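Local coordinates for A rubisco-like protein (Burkholderia fungorum, PDB 3NWR), which is a RuBisCO-like protein of unestablished reaction, probably a metal-dependent enzyme of enolate chemistry built on the RuBisCO large-chain fold, at residues Ala136-Arg139 / Ala140-Glu143; Ala393-Thr396 / Ser397-Ala401; Pro412-Ala415 / Glu416-Glu420. All blocks are in the same frame, centred on the assembly; numbering follows the deposited sequence.

Contact 1: residues Ala136-Arg139 / Ala140-Glu143; sequences ASYR and ARFE
Y138 and F142, four residues apart, form a T-shaped pair in which F142 drives the CE2 corner of its ring into the centre of one Y138 face. The ring centroids lie 5.0 Å apart and the planes stand 83° to each other, with F142 CE2 3.6 Å from Y138 CZ. The phenylalanine can reach there because Y138 turns CG away from its own N (chi1 -174°), swinging its ring round toward the residues that follow. The phenol OH is held by the backbone O of D104. This aromatic step is the close-packed, buried half of a helix end: the short helix 136-139 closes with A140 N bonded to A136 O at 2.9 Å, and a type I beta turn from R139 to F142 leads the chain out, sealed by F142 N to R139 O at 3.1 Å. Beyond the turn, buried R139 spans to E143, its NH1 and NH2 both donating to the single E143 O at 3.0 Å each, over the same face of that carbonyl; NE is left to a salt bridge with D349. The other flank is looser. S137, A140 and R141 are exposed there, and R141, bent at chi3, runs its aliphatic part past S137 O before NH1 comes to the edge of the Y138 ring, 3.8 Å from CD1, while NH2 pairs with D104.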
# COMPACT_ATOMS: atom_id res chain seq x y z
N ALA A 136 20.36 -13.53 -7.44
CA ALA A 136 20.61 -13.99 -6.08
C ALA A 136 21.48 -13.02 -5.28
O ALA A 136 21.23 -12.78 -4.10
CB ALA A 136 21.24 -15.38 -6.10
N SER A 137 22.51 -12.47 -5.92
CA SER A 137 23.42 -11.56 -5.23
C SER A 137 22.72 -10.28 -4.77
O SER A 137 23.12 -9.67 -3.79
CB SER A 137 24.62 -11.23 -6.12
OG SER A 137 24.23 -10.66 -7.36
N TYR A 138 21.69 -9.88 -5.51
CA TYR A 138 20.89 -8.72 -5.11
C TYR A 138 19.93 -9.10 -3.98
O TYR A 138 19.81 -8.40 -2.97
CB TYR A 138 20.13 -8.18 -6.32
CG TYR A 138 19.37 -6.89 -6.09
CD1 TYR A 138 20.01 -5.73 -5.67
CD2 TYR A 138 18.00 -6.83 -6.35
CE1 TYR A 138 19.30 -4.54 -5.49
CE2 TYR A 138 17.29 -5.65 -6.16
CZ TYR A 138 17.94 -4.51 -5.73
OH TYR A 138 17.24 -3.34 -5.56
N ARG A 139 19.23 -10.22 -4.15
CA ARG A 139 18.32 -10.71 -3.12
C ARG A 139 19.00 -10.82 -1.75
O ARG A 139 18.42 -10.52 -0.71
CB ARG A 139 17.74 -12.06 -3.53
CG ARG A 139 16.54 -12.55 -2.71
CD ARG A 139 16.98 -13.38 -1.50
NE ARG A 139 15.83 -13.70 -0.65
CZ ARG A 139 15.38 -12.90 0.31
NH1 ARG A 139 15.99 -11.75 0.55
NH2 ARG A 139 14.32 -13.25 1.04
N ALA A 140 20.26 -11.24 -1.78
CA ALA A 140 21.05 -11.40 -0.56
C ALA A 140 21.25 -10.11 0.22
O ALA A 140 21.60 -10.15 1.40
CB ALA A 140 22.42 -12.03 -0.91
N ARG A 141 21.04 -8.96 -0.42
CA ARG A 141 21.28 -7.68 0.22
C ARG A 141 20.05 -7.20 0.98
O ARG A 141 20.08 -6.15 1.61
CB ARG A 141 21.72 -6.64 -0.82
CG ARG A 141 23.03 -7.01 -1.51
CD ARG A 141 23.25 -6.20 -2.78
NE ARG A 141 23.43 -4.78 -2.52
CZ ARG A 141 23.45 -3.84 -3.46
NH1 ARG A 141 23.31 -4.16 -4.74
NH2 ARG A 141 23.61 -2.57 -3.12
N PHE A 142 18.99 -8.00 0.93
CA PHE A 142 17.79 -7.71 1.72
C PHE A 142 17.71 -8.69 2.89
O PHE A 142 18.74 -9.16 3.37
CB PHE A 142 16.56 -7.76 0.81
CG PHE A 142 16.59 -6.73 -0.29
CD1 PHE A 142 15.97 -5.51 -0.14
CD2 PHE A 142 17.27 -6.99 -1.47
CE1 PHE A 142 16.00 -4.55 -1.15
CE2 PHE A 142 17.31 -6.05 -2.50
CZ PHE A 142 16.68 -4.82 -2.34
N GLU A 143 16.51 -8.98 3.37
CA GLU A 143 16.37 -9.87 4.51
C GLU A 143 15.84 -11.23 4.10
O GLU A 143 14.93 -11.33 3.28
CB GLU A 143 15.46 -9.24 5.57
CG GLU A 143 16.08 -8.02 6.25
CD GLU A 143 17.25 -8.41 7.14
OE1 GLU A 143 17.24 -9.52 7.69
OE2 GLU A 143 18.18 -7.59 7.30

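Contact 2: residues Ala393-Thr396 / Ser397-Ala401; sequences AGVT and SVRQA. With SO4 (sulfate ion), chain C.
S397 and G394 show how a helix can fold a polar side chain back onto itself. With chi1 at 75°, OG sits between the serine's own N and carbonyl carbon, and from there S397 OG donates to G394 O at 2.7 Å. That G394 O also receives V398 N at 3.1 Å, so two donors share one carbonyl, and the buried hydroxyl is satisfied within the helix, one turn back. Around it the regular i to i-4 ladder continues, as in R399 N to V395 O at 2.9 Å. T396 and Q400 pair through unlike groups: the threonine turns its methyl CG2 anti to its N, bringing it 3.4 Å from Q400 NE2, while OG1 bonds to A392 O. Q400 is extended beyond CG (chi2 169°), which carries its amide past that methyl, and OE1 accepts from L421 N. R399 turns CG anti to its own carbonyl carbon (chi1 -71°), resting it 3.4 Å from V395 O; bends at chi2 and chi3 then lead the guanidinium away. R399 NH1 hydrogen-bonds sulfate O4 at 2.9 Å and R399 NH2 sulfate O1 at 3.1 Å, gripping an anion, probably from the crystallisation liquor, which R161 and R228 also hold. V398 packs on I164 of strand 163-165 and on I384 of helix 382-385, while S397 and T396 face helix 419-427, so helix 391-407 lies between barrel strand and C-terminal helix.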
# COMPACT_ATOMS: atom_id res chain seq x y z
N ALA A 393 -13.55 -32.50 17.88
CA ALA A 393 -13.93 -33.37 16.77
C ALA A 393 -13.61 -32.69 15.44
O ALA A 393 -13.19 -33.35 14.48
CB ALA A 393 -15.41 -33.72 16.85
N GLY A 394 -13.80 -31.38 15.39
CA GLY A 394 -13.49 -30.60 14.20
C GLY A 394 -12.02 -30.69 13.83
O GLY A 394 -11.65 -30.98 12.69
N VAL A 395 -11.15 -30.44 14.81
CA VAL A 395 -9.72 -30.56 14.56
C VAL A 395 -9.39 -31.97 14.10
O VAL A 395 -8.63 -32.18 13.16
CB VAL A 395 -8.90 -30.16 15.79
CG1 VAL A 395 -7.42 -30.42 15.55
CG2 VAL A 395 -9.15 -28.67 16.13
N THR A 396 -9.99 -32.95 14.76
CA THR A 396 -9.73 -34.34 14.40
C THR A 396 -10.18 -34.64 12.97
O THR A 396 -9.48 -35.34 12.24
CB THR A 396 -10.39 -35.29 15.40
OG1 THR A 396 -9.77 -35.09 16.68
CG2 THR A 396 -10.20 -36.75 14.97
N SER A 397 -11.32 -34.10 12.57
CA SER A 397 -11.79 -34.32 11.20
C SER A 397 -10.77 -33.79 10.19
O SER A 397 -10.51 -34.41 9.15
CB SER A 397 -13.17 -33.70 10.96
OG SER A 397 -13.14 -32.29 10.85
N VAL A 398 -10.17 -32.64 10.49
CA VAL A 398 -9.19 -32.07 9.59
C VAL A 398 -7.90 -32.89 9.59
O VAL A 398 -7.32 -33.15 8.52
CB VAL A 398 -8.91 -30.59 9.96
CG1 VAL A 398 -7.69 -30.06 9.23
CG2 VAL A 398 -10.15 -29.74 9.65
N ARG A 399 -7.46 -33.32 10.77
CA ARG A 399 -6.27 -34.17 10.88
C ARG A 399 -6.47 -35.50 10.16
O ARG A 399 -5.56 -36.02 9.51
CB ARG A 399 -5.91 -34.40 12.35
CG ARG A 399 -5.35 -33.16 13.06
CD ARG A 399 -3.91 -32.90 12.62
NE ARG A 399 -3.04 -33.98 13.06
CZ ARG A 399 -2.51 -34.07 14.28
NH1 ARG A 399 -2.75 -33.11 15.17
NH2 ARG A 399 -1.75 -35.11 14.60
N GLN A 400 -7.68 -36.06 10.27
CA GLN A 400 -8.01 -37.30 9.56
C GLN A 400 -8.00 -37.11 8.05
O GLN A 400 -7.52 -37.98 7.31
CB GLN A 400 -9.36 -37.83 10.03
CG GLN A 400 -9.30 -38.48 11.41
CD GLN A 400 -10.67 -38.76 11.99
OE1 GLN A 400 -11.69 -38.28 11.48
NE2 GLN A 400 -10.71 -39.52 13.08
N ALA A 401 -8.51 -35.97 7.58
CA ALA A 401 -8.44 -35.66 6.16
C ALA A 401 -6.99 -35.61 5.68
O ALA A 401 -6.65 -36.14 4.63
CB ALA A 401 -9.15 -34.34 5.86
S SO4 C . 0.02 -33.73 17.70
O1 SO4 C . -0.55 -35.05 17.43
O2 SO4 C . 1.14 -33.51 16.79
O3 SO4 C . 0.48 -33.68 19.08
O4 SO4 C . -1.01 -32.72 17.47

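Contact 3: residues Pro412-Ala415 / Glu416-Glu420; sequences PVYA and EHMPE
A helix-to-helix link at the surface of the C-terminal region, between helix 411-414 and helix 419-427, carries a Met-aromatic contact, M418 lying against Y414. The closer part is a CH-pi contact: M418 CG stands over one face of the Y414 ring, displaced toward its rim, 3.8 Å from the centroid and 23° off the normal. M418 SD follows more obliquely, 4.7 Å from the Y414 ring centroid. The bend at chi2 (-75°) lays SD alongside the ring, and the extended chi3 carries M418 CE on to 3.4 Å from Y414 OH. Backbone bonds of i to i-3 spacing wind the link: E416 N to V413 O, H417 N to Y414 O at 2.8 Å and M418 N to A415 O, an oxygen that R422 NH1 of the following helix also binds. M418 then takes the N-cap position of that helix. On the exposed flank, E416 curls back at chi2, and one water donates both to E416 OE2 and to P412 O, each at 2.7 Å. The Y414 ring packs on A403 and A404 of helix 391-407 and on L421, while M418 rests against Q400, so the link lies against the C-terminal half of helix 391-407 and the first turn of helix 419-427.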
# COMPACT_ATOMS: atom_id res chain seq x y z
N PRO A 412 -13.79 -40.00 1.22
CA PRO A 412 -15.00 -40.77 1.53
C PRO A 412 -14.73 -42.25 1.79
O PRO A 412 -15.59 -42.91 2.37
CB PRO A 412 -15.87 -40.60 0.28
CG PRO A 412 -15.35 -39.34 -0.37
CD PRO A 412 -13.86 -39.38 -0.12
N VAL A 413 -13.58 -42.76 1.35
CA VAL A 413 -13.20 -44.13 1.71
C VAL A 413 -12.67 -44.15 3.15
O VAL A 413 -13.11 -44.96 3.98
CB VAL A 413 -12.13 -44.68 0.74
CG1 VAL A 413 -11.61 -46.04 1.24
CG2 VAL A 413 -12.70 -44.84 -0.66
N TYR A 414 -11.75 -43.24 3.46
CA TYR A 414 -11.18 -43.17 4.81
C TYR A 414 -12.25 -42.87 5.85
O TYR A 414 -12.16 -43.34 6.99
CB TYR A 414 -10.10 -42.10 4.83
CG TYR A 414 -9.09 -42.21 5.94
CD1 TYR A 414 -8.31 -43.35 6.08
CD2 TYR A 414 -8.86 -41.15 6.81
CE1 TYR A 414 -7.35 -43.45 7.09
CE2 TYR A 414 -7.89 -41.23 7.82
CZ TYR A 414 -7.15 -42.39 7.95
OH TYR A 414 -6.19 -42.49 8.94
N ALA A 415 -13.25 -42.09 5.47
CA ALA A 415 -14.34 -41.72 6.37
C ALA A 415 -15.08 -42.94 6.92
O ALA A 415 -15.68 -42.88 7.99
CB ALA A 415 -15.33 -40.79 5.66
N GLU A 416 -15.06 -44.03 6.17
CA GLU A 416 -15.70 -45.25 6.62
C GLU A 416 -15.00 -45.80 7.86
O GLU A 416 -15.60 -46.56 8.63
CB GLU A 416 -15.72 -46.29 5.49
CG GLU A 416 -16.63 -45.91 4.34
CD GLU A 416 -18.07 -45.78 4.78
OE1 GLU A 416 -18.64 -46.79 5.25
OE2 GLU A 416 -18.63 -44.68 4.67
N HIS A 417 -13.75 -45.41 8.04
CA HIS A 417 -12.92 -45.82 9.18
C HIS A 417 -12.90 -44.75 10.29
O HIS A 417 -12.46 -45.01 11.41
CB HIS A 417 -11.47 -46.06 8.73
CG HIS A 417 -11.30 -47.11 7.67
ND1 HIS A 417 -11.78 -48.39 7.80
CD2 HIS A 417 -10.65 -47.07 6.48
CE1 HIS A 417 -11.47 -49.09 6.72
NE2 HIS A 417 -10.78 -48.32 5.91
N MET A 418 -13.37 -43.55 9.97
CA MET A 418 -13.04 -42.35 10.75
C MET A 418 -14.26 -41.47 11.01
O MET A 418 -14.63 -40.65 10.17
CB MET A 418 -11.97 -41.54 10.01
CG MET A 418 -10.66 -42.28 9.81
SD MET A 418 -9.69 -42.37 11.32
CE MET A 418 -8.64 -43.78 10.96
N PRO A 419 -14.87 -41.61 12.19
CA PRO A 419 -16.17 -41.01 12.51
C PRO A 419 -16.19 -39.49 12.44
O PRO A 419 -17.14 -38.91 11.93
CB PRO A 419 -16.43 -41.49 13.94
CG PRO A 419 -15.64 -42.73 14.08
CD PRO A 419 -14.40 -42.51 13.26
N GLU A 420 -15.14 -38.85 12.95
CA GLU A 420 -15.10 -37.39 12.96
C GLU A 420 -15.12 -36.85 11.54
O GLU A 420 -15.86 -35.92 11.22
CB GLU A 420 -13.85 -36.91 13.71
CG GLU A 420 -13.92 -37.11 15.22
CD GLU A 420 -13.44 -38.49 15.68
OE1 GLU A 420 -13.17 -39.37 14.83
OE2 GLU A 420 -13.32 -38.68 16.90
O HOH W 1 -18.05 -42.38 3.37

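In the fold
Along the chain the contacts come in the order 1, 2, 3. Contact 1 lies just after strand 126-133 of the N-terminal domain's antiparallel sheet, where the chain passes toward the alpha/beta barrel; contacts 2 and 3 belong to the helices that end that barrel domain. The centre of contact 1 is about 40 Å from that of contact 2 and 48 Å from that of contact 3, on the opposite side of the chain's centre from both. Contacts 2 and 3 have centres 11 Å apart and meet directly: Q400 NE2 lies 3.0 Å from E420 OE1, a probable hydrogen bond, and Q400 O packs on Y414 CE2. Helix 391-407 and the two helices after it thus form one joined C-terminal unit.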